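Local coordinates for protein xyloglucan-specific endo-beta-1,4-glucanase BoGH9A (Bacteroides ovatus, PDB 6DHT) that cleaves internal beta-1,4-glucosidic linkages in the backbone of xyloglucans, releasing xyloglucan oligosaccharides, at residues N178-I189 against I551-A559; N209-Q219 against L281-F292. All blocks are in the same frame, centred on the assembly; numbering follows the deposited sequence. Where two conformers were deposited one is given.

Contact 1. Residues N178-I189 against I551-A559; sequences NSGYSIGLMQSI and INWNAALVA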
loop_
_atom_site.group_PDB
_atom_site.type_symbol
_atom_site.label_atom_id
_atom_site.label_comp_id
_atom_site.label_asym_id
_atom_site.label_seq_id
_atom_site.Cartn_x
_atom_site.Cartn_y
_atom_site.Cartn_z
ATOM N N ASN A 178 8.899 2.336 -7.324
ATOM C CA ASN A 178 7.902 1.700 -6.492
ATOM C C ASN A 178 8.149 1.976 -5.017
ATOM O O ASN A 178 7.195 2.213 -4.259
ATOM C CB ASN A 178 7.883 0.203 -6.749
ATOM C CG ASN A 178 6.594 -0.422 -6.318
ATOM O OD1 ASN A 178 5.522 0.118 -6.588
ATOM N ND2 ASN A 178 6.681 -1.529 -5.603
ATOM N N SER A 179 9.396 1.980 -4.571
ATOM C CA SER A 179 9.623 2.182 -3.147
ATOM C C SER A 179 9.442 3.653 -2.751
ATOM O O SER A 179 8.959 3.917 -1.658
ATOM C CB SER A 179 10.958 1.590 -2.688
ATOM O OG SER A 179 12.051 2.290 -3.214
ATOM N N GLY A 180 9.786 4.577 -3.641
ATOM C CA GLY A 180 9.557 5.985 -3.426
ATOM C C GLY A 180 8.081 6.286 -3.317
ATOM O O GLY A 180 7.656 7.007 -2.412
ATOM N N TYR A 181 7.299 5.753 -4.241
ATOM C CA TYR A 181 5.842 5.873 -4.208
ATOM C C TYR A 181 5.280 5.299 -2.901
ATOM O O TYR A 181 4.407 5.905 -2.236
ATOM C CB TYR A 181 5.218 5.091 -5.368
ATOM C CG TYR A 181 3.767 4.842 -5.123
ATOM C CD1 TYR A 181 2.809 5.832 -5.336
ATOM C CD2 TYR A 181 3.355 3.618 -4.644
ATOM C CE1 TYR A 181 1.458 5.573 -5.071
ATOM C CE2 TYR A 181 2.041 3.358 -4.368
ATOM C CZ TYR A 181 1.091 4.344 -4.578
ATOM O OH TYR A 181 -0.249 4.062 -4.322
ATOM N N SER A 182 5.757 4.119 -2.532
ATOM C CA SER A 182 5.232 3.433 -1.361
ATOM C C SER A 182 5.420 4.241 -0.078
ATOM O O SER A 182 4.495 4.399 0.731
ATOM C CB SER A 182 5.877 2.060 -1.204
ATOM O OG SER A 182 5.503 1.164 -2.267
ATOM N N ILE A 183 6.631 4.732 0.127
ATOM C CA ILE A 183 6.928 5.610 1.248
ATOM C C ILE A 183 6.090 6.882 1.139
ATOM O O ILE A 183 5.514 7.322 2.127
ATOM C CB ILE A 183 8.406 5.958 1.266
ATOM C CG1 ILE A 183 9.269 4.723 1.506
ATOM C CG2 ILE A 183 8.655 6.980 2.334
ATOM C CD1 ILE A 183 10.721 4.897 1.158
ATOM N N GLY A 184 5.969 7.440 -0.062
ATOM C CA GLY A 184 5.193 8.650 -0.250
ATOM C C GLY A 184 3.741 8.504 0.208
ATOM O O GLY A 184 3.185 9.416 0.827
ATOM N N LEU A 185 3.158 7.342 -0.066
ATOM C CA LEU A 185 1.784 7.064 0.334
ATOM C C LEU A 185 1.701 6.885 1.852
ATOM O O LEU A 185 0.843 7.498 2.500
ATOM C CB LEU A 185 1.260 5.815 -0.394
ATOM C CG LEU A 185 -0.162 5.400 0.002
ATOM C CD1 LEU A 185 -1.169 6.506 -0.253
ATOM C CD2 LEU A 185 -0.543 4.139 -0.746
ATOM N N MET A 186 2.582 6.074 2.434
ATOM C CA MET A 186 2.516 5.813 3.860
ATOM C C MET A 186 2.782 7.085 4.643
ATOM O O MET A 186 2.133 7.342 5.664
ATOM C CB MET A 186 3.433 4.673 4.283
ATOM C CG MET A 186 2.963 3.330 3.737
ATOM S SD MET A 186 3.966 1.937 4.238
ATOM C CE MET A 186 5.362 2.124 3.179
ATOM N N GLN A 187 3.730 7.880 4.180
ATOM C CA GLN A 187 4.054 9.150 4.847
ATOM C C GLN A 187 2.970 10.204 4.653
ATOM O O GLN A 187 2.885 11.163 5.440
ATOM C CB GLN A 187 5.467 9.642 4.425
ATOM C CG GLN A 187 6.540 8.772 5.053
ATOM C CD GLN A 187 7.988 9.237 4.913
ATOM O OE1 GLN A 187 8.829 8.753 5.668
ATOM N NE2 GLN A 187 8.291 10.083 3.946
ATOM N N SER A 188 2.125 10.078 3.635
ATOM C CA SER A 188 0.953 10.955 3.508
ATOM C C SER A 188 0.009 10.668 4.683
ATOM O O SER A 188 -0.475 11.591 5.358
ATOM C CB SER A 188 0.214 10.726 2.181
ATOM O OG SER A 188 1.040 11.024 1.066
ATOM N N ILE A 189 -0.256 9.400 4.969
ATOM C CA ILE A 189 -1.176 9.066 6.055
ATOM C C ILE A 189 -0.530 9.366 7.423
ATOM O O ILE A 189 -1.196 9.847 8.358
ATOM C CB ILE A 189 -1.693 7.587 5.909
ATOM C CG1 ILE A 189 -2.875 7.511 4.914
ATOM C CG2 ILE A 189 -2.150 6.989 7.222
ATOM C CD1 ILE A 189 -2.595 7.913 3.550
ATOM N N ILE A 551 5.478 -4.316 -1.941
ATOM C CA ILE A 551 5.527 -3.172 -1.027
ATOM C C ILE A 551 4.485 -2.105 -1.353
ATOM O O ILE A 551 3.978 -1.445 -0.420
ATOM C CB ILE A 551 6.930 -2.559 -0.912
ATOM C CG1 ILE A 551 7.446 -2.069 -2.267
ATOM C CG2 ILE A 551 7.882 -3.516 -0.216
ATOM C CD1 ILE A 551 8.753 -1.280 -2.227
ATOM N N ASN A 552 4.160 -1.889 -2.622
ATOM C CA ASN A 552 3.171 -0.866 -2.961
ATOM C C ASN A 552 1.780 -1.306 -2.611
ATOM O O ASN A 552 0.922 -0.483 -2.351
ATOM C CB ASN A 552 3.270 -0.423 -4.419
ATOM C CG ASN A 552 3.219 -1.577 -5.401
ATOM O OD1 ASN A 552 3.935 -2.588 -5.264
ATOM N ND2 ASN A 552 2.375 -1.433 -6.405
ATOM N N TRP A 553 1.547 -2.615 -2.601
ATOM C CA TRP A 553 0.260 -3.160 -2.206
ATOM C C TRP A 553 0.137 -3.107 -0.685
ATOM O O TRP A 553 -0.906 -2.724 -0.161
ATOM C CB TRP A 553 0.098 -4.592 -2.751
ATOM C CG TRP A 553 0.075 -4.621 -4.247
ATOM C CD1 TRP A 553 0.016 -3.559 -5.070
ATOM C CD2 TRP A 553 0.109 -5.783 -5.095
ATOM N NE1 TRP A 553 0.011 -3.965 -6.365
ATOM C CE2 TRP A 553 0.083 -5.327 -6.415
ATOM C CE3 TRP A 553 0.166 -7.154 -4.857
ATOM C CZ2 TRP A 553 0.091 -6.189 -7.514
ATOM C CZ3 TRP A 553 0.180 -8.015 -5.947
ATOM C CH2 TRP A 553 0.148 -7.526 -7.254
ATOM N N ASN A 554 1.208 -3.421 0.030
ATOM C CA ASN A 554 1.187 -3.262 1.474
ATOM C C ASN A 554 1.161 -1.801 1.918
ATOM O O ASN A 554 0.637 -1.500 2.999
ATOM C CB ASN A 554 2.302 -4.032 2.148
ATOM C CG ASN A 554 1.786 -5.293 2.757
ATOM O OD1 ASN A 554 1.245 -6.148 2.048
ATOM N ND2 ASN A 554 1.859 -5.401 4.066
ATOM N N ALA A 555 1.694 -0.886 1.095
ATOM C CA ALA A 555 1.638 0.531 1.441
ATOM C C ALA A 555 0.188 0.966 1.489
ATOM O O ALA A 555 -0.216 1.709 2.376
ATOM C CB ALA A 555 2.405 1.359 0.436
ATOM N N ALA A 556 -0.600 0.488 0.527
ATOM C CA ALA A 556 -2.035 0.775 0.494
ATOM C C ALA A 556 -2.733 0.224 1.722
ATOM O O ALA A 556 -3.589 0.867 2.325
ATOM C CB ALA A 556 -2.662 0.210 -0.767
ATOM N N LEU A 557 -2.400 -1.011 2.076
ATOM C CA LEU A 557 -2.976 -1.611 3.285
ATOM C C LEU A 557 -2.601 -0.854 4.544
ATOM O O LEU A 557 -3.454 -0.599 5.387
ATOM C CB LEU A 557 -2.514 -3.061 3.391
ATOM C CG LEU A 557 -3.013 -3.855 4.588
ATOM C CD1 LEU A 557 -4.547 -3.955 4.582
ATOM C CD2 LEU A 557 -2.371 -5.229 4.633
ATOM N N VAL A 558 -1.336 -0.481 4.696
ATOM C CA VAL A 558 -0.942 0.339 5.852
ATOM C C VAL A 558 -1.723 1.647 5.865
ATOM O O VAL A 558 -2.225 2.080 6.911
ATOM C CB VAL A 558 0.563 0.665 5.785
ATOM C CG1 VAL A 558 0.934 1.797 6.747
ATOM C CG2 VAL A 558 1.425 -0.549 6.082
ATOM N N ALA A 559 -1.845 2.267 4.693
ATOM C CA ALA A 559 -2.576 3.540 4.587
ATOM C C ALA A 559 -4.019 3.411 5.057
ATOM O O ALA A 559 -4.463 4.210 5.898
ATOM C CB ALA A 559 -2.537 4.082 3.168
HETATM O O HOH W 1 -0.579 1.300 -3.896
#

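Contact 2. Residues N209-Q219 against L281-F292; sequences NHTPDLLDEMQ and LFASYEEDYPGF. With CA (calcium ion), chain D; EDO (1,2-ethanediol), chain H.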
loop_
_atom_site.group_PDB
_atom_site.type_symbol
_atom_site.label_atom_id
_atom_site.label_comp_id
_atom_site.label_asym_id
_atom_site.label_seq_id
_atom_site.Cartn_x
_atom_site.Cartn_y
_atom_site.Cartn_z
ATOM N N ASN A 209 13.804 3.422 20.302
ATOM C CA ASN A 209 14.431 4.721 20.110
ATOM C C ASN A 209 13.403 5.842 20.287
ATOM O O ASN A 209 12.319 5.599 20.796
ATOM C CB ASN A 209 15.165 4.800 18.771
ATOM C CG ASN A 209 14.235 4.828 17.571
ATOM O OD1 ASN A 209 13.013 5.006 17.686
ATOM N ND2 ASN A 209 14.830 4.672 16.403
ATOM N N HIS A 210 13.735 7.047 19.834
ATOM C CA HIS A 210 12.872 8.212 20.034
ATOM C C HIS A 210 12.082 8.625 18.796
ATOM O O HIS A 210 11.547 9.736 18.726
ATOM C CB HIS A 210 13.711 9.407 20.523
ATOM C CG HIS A 210 14.177 9.272 21.937
ATOM N ND1 HIS A 210 15.094 8.321 22.330
ATOM C CD2 HIS A 210 13.843 9.957 23.055
ATOM C CE1 HIS A 210 15.305 8.427 23.631
ATOM N NE2 HIS A 210 14.559 9.414 24.093
ATOM N N THR A 211 11.998 7.715 17.821
ATOM C CA THR A 211 11.416 8.027 16.522
ATOM C C THR A 211 10.211 7.105 16.303
ATOM O O THR A 211 10.274 5.930 16.663
ATOM C CB THR A 211 12.433 7.814 15.421
ATOM O OG1 THR A 211 13.588 8.638 15.691
ATOM C CG2 THR A 211 11.865 8.243 14.082
ATOM N N PRO A 212 9.107 7.648 15.764
ATOM C CA PRO A 212 7.991 6.750 15.413
ATOM C C PRO A 212 8.435 5.613 14.501
ATOM O O PRO A 212 9.176 5.805 13.529
ATOM C CB PRO A 212 7.008 7.678 14.686
ATOM C CG PRO A 212 7.286 9.054 15.302
ATOM C CD PRO A 212 8.792 9.055 15.450
ATOM N N ASP A 213 7.981 4.427 14.856
ATOM C CA ASP A 213 8.404 3.197 14.190
ATOM C C ASP A 213 8.104 3.206 12.688
ATOM O O ASP A 213 8.901 2.672 11.925
ATOM C CB ASP A 213 7.790 1.958 14.839
ATOM C CG ASP A 213 8.449 1.559 16.147
ATOM O OD1 ASP A 213 9.366 2.274 16.612
ATOM O OD2 ASP A 213 8.023 0.543 16.724
ATOM N N LEU A 214 6.983 3.795 12.260
ATOM C CA LEU A 214 6.728 3.932 10.826
ATOM C C LEU A 214 7.875 4.668 10.152
ATOM O O LEU A 214 8.327 4.247 9.079
ATOM C CB LEU A 214 5.394 4.605 10.524
ATOM C CG LEU A 214 5.052 4.753 9.037
ATOM C CD1 LEU A 214 3.530 4.664 8.885
ATOM C CD2 LEU A 214 5.571 6.010 8.424
ATOM N N LEU A 215 8.369 5.751 10.763
ATOM C CA LEU A 215 9.462 6.501 10.165
ATOM C C LEU A 215 10.770 5.721 10.219
ATOM O O LEU A 215 11.541 5.783 9.269
ATOM C CB LEU A 215 9.646 7.838 10.863
ATOM C CG LEU A 215 8.519 8.848 10.678
ATOM C CD1 LEU A 215 8.903 10.198 11.325
ATOM C CD2 LEU A 215 8.121 9.047 9.215
ATOM N N ASP A 216 11.021 4.974 11.293
ATOM C CA ASP A 216 12.194 4.084 11.293
ATOM C C ASP A 216 12.179 3.157 10.090
ATOM O O ASP A 216 13.200 2.945 9.404
ATOM C CB ASP A 216 12.290 3.233 12.542
ATOM C CG ASP A 216 12.550 4.045 13.804
ATOM O OD1 ASP A 216 13.497 4.871 13.831
ATOM O OD2 ASP A 216 11.796 3.823 14.762
ATOM N N GLU A 217 11.021 2.563 9.842
ATOM C CA GLU A 217 10.922 1.629 8.738
ATOM C C GLU A 217 11.160 2.318 7.394
ATOM O O GLU A 217 11.934 1.820 6.570
ATOM C CB GLU A 217 9.577 0.893 8.736
ATOM C CG GLU A 217 9.557 -0.309 7.773
ATOM C CD GLU A 217 10.605 -1.354 8.148
ATOM O OE1 GLU A 217 10.612 -1.789 9.325
ATOM O OE2 GLU A 217 11.455 -1.700 7.282
ATOM N N MET A 218 10.522 3.470 7.186
ATOM C CA MET A 218 10.733 4.190 5.959
ATOM C C MET A 218 12.204 4.488 5.789
ATOM O O MET A 218 12.725 4.377 4.688
ATOM C CB MET A 218 9.925 5.495 5.900
ATOM C CG MET A 218 8.416 5.378 6.146
ATOM S SD MET A 218 7.523 4.300 5.012
ATOM C CE MET A 218 7.414 2.810 5.988
ATOM N N GLN A 219 12.862 4.907 6.871
ATOM C CA GLN A 219 14.258 5.327 6.753
ATOM C C GLN A 219 15.147 4.194 6.290
ATOM O O GLN A 219 16.148 4.430 5.603
ATOM C CB GLN A 219 14.761 5.885 8.086
ATOM C CG GLN A 219 15.590 7.175 7.941
ATOM C CD GLN A 219 17.004 6.979 7.380
ATOM O OE1 GLN A 219 17.745 6.068 7.778
ATOM N NE2 GLN A 219 17.376 7.838 6.442
ATOM N N LEU A 281 9.520 15.537 7.621
ATOM C CA LEU A 281 9.071 14.619 8.655
ATOM C C LEU A 281 10.165 14.198 9.611
ATOM O O LEU A 281 9.875 13.801 10.731
ATOM C CB LEU A 281 8.445 13.364 8.049
ATOM C CG LEU A 281 7.283 13.594 7.078
ATOM C CD1 LEU A 281 6.717 12.235 6.636
ATOM C CD2 LEU A 281 6.240 14.528 7.573
ATOM N N PHE A 282 11.420 14.209 9.149
ATOM C CA PHE A 282 12.525 13.773 9.985
ATOM C C PHE A 282 13.244 14.963 10.669
ATOM O O PHE A 282 14.211 14.749 11.387
ATOM C CB PHE A 282 13.512 12.937 9.164
ATOM C CG PHE A 282 13.048 11.526 8.916
ATOM C CD1 PHE A 282 12.180 11.240 7.871
ATOM C CD2 PHE A 282 13.496 10.489 9.713
ATOM C CE1 PHE A 282 11.750 9.937 7.640
ATOM C CE2 PHE A 282 13.081 9.184 9.475
ATOM C CZ PHE A 282 12.214 8.919 8.434
ATOM N N ALA A 283 12.746 16.174 10.464
ATOM C CA ALA A 283 13.345 17.382 11.079
ATOM C C ALA A 283 13.409 17.298 12.601
ATOM O O ALA A 283 14.381 17.767 13.209
ATOM C CB ALA A 283 12.568 18.604 10.668
ATOM N N SER A 284 12.389 16.703 13.214
ATOM C CA SER A 284 12.330 16.514 14.658
ATOM C C SER A 284 13.163 15.365 15.197
ATOM O O SER A 284 13.229 15.195 16.417
ATOM C CB SER A 284 10.878 16.290 15.102
ATOM O OG SER A 284 10.101 17.440 14.837
ATOM N N TYR A 285 13.782 14.566 14.324
ATOM C CA TYR A 285 14.433 13.331 14.758
ATOM C C TYR A 285 15.923 13.316 14.424
ATOM O O TYR A 285 16.484 12.319 13.974
ATOM C CB TYR A 285 13.653 12.110 14.181
ATOM C CG TYR A 285 12.192 12.172 14.574
ATOM C CD1 TYR A 285 11.804 11.950 15.888
ATOM C CD2 TYR A 285 11.208 12.494 13.642
ATOM C CE1 TYR A 285 10.486 12.041 16.272
ATOM C CE2 TYR A 285 9.876 12.590 14.015
ATOM C CZ TYR A 285 9.522 12.358 15.326
ATOM O OH TYR A 285 8.211 12.449 15.731
ATOM N N GLU A 286 16.561 14.447 14.703
ATOM C CA GLU A 286 17.990 14.578 14.536
ATOM C C GLU A 286 18.741 13.668 15.503
ATOM O O GLU A 286 19.856 13.236 15.206
ATOM C CB GLU A 286 18.400 16.031 14.755
ATOM C CG GLU A 286 18.003 16.935 13.608
ATOM C CD GLU A 286 18.818 16.677 12.343
ATOM O OE1 GLU A 286 19.999 16.247 12.456
ATOM O OE2 GLU A 286 18.273 16.912 11.233
ATOM N N GLU A 287 18.131 13.344 16.634
ATOM C CA GLU A 287 18.766 12.459 17.599
ATOM C C GLU A 287 19.057 11.091 17.013
ATOM O O GLU A 287 20.172 10.582 17.106
ATOM C CB GLU A 287 17.909 12.327 18.859
ATOM C CG GLU A 287 18.459 11.337 19.867
ATOM C CD GLU A 287 17.643 11.273 21.151
ATOM O OE1 GLU A 287 16.505 11.791 21.173
ATOM O OE2 GLU A 287 18.147 10.706 22.142
ATOM N N ASP A 288 18.051 10.493 16.386
ATOM C CA ASP A 288 18.206 9.157 15.839
ATOM C C ASP A 288 18.667 9.176 14.389
ATOM O O ASP A 288 19.273 8.218 13.912
ATOM C CB ASP A 288 16.867 8.417 15.955
ATOM C CG ASP A 288 16.519 8.039 17.388
ATOM O OD1 ASP A 288 17.433 7.819 18.222
ATOM O OD2 ASP A 288 15.317 7.978 17.710
ATOM N N TYR A 289 18.367 10.254 13.680
ATOM C CA TYR A 289 18.760 10.379 12.276
ATOM C C TYR A 289 19.503 11.682 11.994
ATOM O O TYR A 289 19.044 12.532 11.237
ATOM C CB TYR A 289 17.529 10.182 11.367
ATOM C CG TYR A 289 16.948 8.799 11.552
ATOM C CD1 TYR A 289 17.501 7.704 10.909
ATOM C CD2 TYR A 289 15.897 8.578 12.429
ATOM C CE1 TYR A 289 17.024 6.437 11.111
ATOM C CE2 TYR A 289 15.400 7.299 12.633
ATOM C CZ TYR A 289 15.969 6.233 11.968
ATOM O OH TYR A 289 15.512 4.944 12.147
ATOM N N PRO A 290 20.696 11.816 12.592
ATOM C CA PRO A 290 21.422 13.088 12.491
ATOM C C PRO A 290 21.789 13.438 11.059
ATOM O O PRO A 290 22.356 12.614 10.344
ATOM C CB PRO A 290 22.680 12.835 13.331
ATOM C CG PRO A 290 22.815 11.362 13.417
ATOM C CD PRO A 290 21.411 10.836 13.424
ATOM N N GLY A 291 21.429 14.641 10.636
ATOM C CA GLY A 291 21.785 15.120 9.322
ATOM C C GLY A 291 20.890 14.689 8.182
ATOM O O GLY A 291 21.029 15.184 7.068
ATOM N N PHE A 292 19.952 13.778 8.426
ATOM C CA PHE A 292 19.188 13.252 7.299
ATOM C C PHE A 292 18.256 14.294 6.662
ATOM O O PHE A 292 18.160 14.402 5.443
ATOM C CB PHE A 292 18.415 11.997 7.714
ATOM C CG PHE A 292 17.487 11.484 6.653
ATOM C CD1 PHE A 292 17.954 11.101 5.411
ATOM C CD2 PHE A 292 16.134 11.395 6.911
ATOM C CE1 PHE A 292 17.091 10.666 4.443
ATOM C CE2 PHE A 292 15.261 10.925 5.947
ATOM C CZ PHE A 292 15.731 10.572 4.724
HETATM CA CA CA D . 11.106 3.822 16.951
HETATM C C1 EDO H . 8.362 7.568 20.768
HETATM O O1 EDO H . 9.437 6.806 20.210
HETATM C C2 EDO H . 7.928 8.579 19.716
HETATM O O2 EDO H . 7.437 7.848 18.593
HETATM O O HOH W 2 10.380 4.023 19.191
HETATM O O HOH W 3 16.902 6.959 20.766
HETATM O O HOH W 4 15.781 2.996 10.255
#

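Contact 1. Residues N178-I189 against I551-A559
Within the largely helical catalytic domain of this family 9 glycosidase, whose fold is an (alpha/alpha)6 barrel, Asn178 and Asn552 meet at the N-terminal end of a parallel helix pair. The axes of the segments 178-189 and 551-559 approach to 8.8 Å and run parallel within 3°. Asn552 places CG between its backbone N and carbonyl carbon (chi1 53°), which sets its amide across that of Asn178, the two planes 78° apart. Asn178 ND2 donates to Asn552 OD1 over 3.0 Å, with the acceptor in the plane of the Asn178 amide but the donor well above the carbonyl plane of Asn552. The same ND2 also bonds to Asp168, so that amide is held from two directions. Asn552 CB lies at the edge of the Tyr181 ring, near its plane. One water joins Tyr181 OH, 2.8 Å away, to the carbonyl oxygen of Asn552. Ser182 OG turns back to Asn178 O at 2.8 Å, sharing that acceptor with its own backbone N, which comes from the opposite face of the carbonyl plane. Farther along, the interface becomes apolar. Small Ala555 and Ala559 let the helices come close: Ala555 CB lies 3.7 Å from Ser182 O, and Ala559 CB meets Ile189 CD1 at 3.9 Å. Met186 SD rests on Val558 CG1 (3.9 Å), and the bend at chi3 carries CE back toward Ala555 CB. The asparagine end is near the predicted catalytic residues: the side chains of Asn552 and Glu548, the predicted proton donor, are about 7 Å apart. Asn552 ND2 is hydrogen-bonded to a di(hydroxyethyl)ether molecule, probably from the crystallisation liquor. Helix 439-458 packs through Asn446 on Tyr181 and Ala556, helix 105-117 brings Phe115 against Met186 and Ile551, and helix 213-226 adds Met218 and Trp224.

Contact 2. Residues N209-Q219 against L281-F292
Tyr289 and Asp288 bring the loop 281-292 against a calcium site built on the start of helix 213-226. The ion is bound by Asn209 OD1, Thr211 O, Asp213 OD1, Asp216 OD2, a water and Glu206 O. Tyr289 OH donates to the anti lone pair of Asp216 OD1 at 2.6 Å, while Asn209 ND2 reaches this oxygen from above the carboxylate plane. Asp288 OD2 takes His210 N on its syn side (2.8 Å) and Thr211 OG1 on its anti side (2.7 Å). The tight part is aromatic: Thr211 CG2 sits over a face of Tyr285, Leu215 O meets the edge of Phe282, and Gln219, bent at chi2 (-74°), sets NE2 over the centre of the Phe292 ring, while its CG lies over Tyr289. The solvent side is looser, with Glu287 OE1 over one face of the exposed His210 ring and a water linking His210 ND1 to Asp288 OD1. A phenylalanine in place of Tyr289 would lack the hydroxyl, leaving Asn209 ND2 as the remaining donor to Asp216 OD1 among the residues described, and the carboxylate would probably be less firmly oriented toward the calcium. Two second-shell residues, Tyr289 and Asp288, thus probably steady the calcium-binding turn.

The centres of the two contacts lie about 17 Å apart, contact 1 near the middle of the chain and contact 2 toward the periphery, about 21 Å from the chain's centre. In sequence, 178-189 is followed by 209-219, then 281-292, and finally 551-559, so both halves of contact 2 fall between those of contact 1. Helix 176-192 packs directly on helix 213-226: Met186 CE touches Met218 CE at 3.5 Å, and Gln187 meets Met218, Leu215 and Leu281. All four segments belong to the family 9 catalytic region. The calcium-bound turn and its loop are thereby joined by direct side-chain packing to a helix pair close to the predicted catalytic residues.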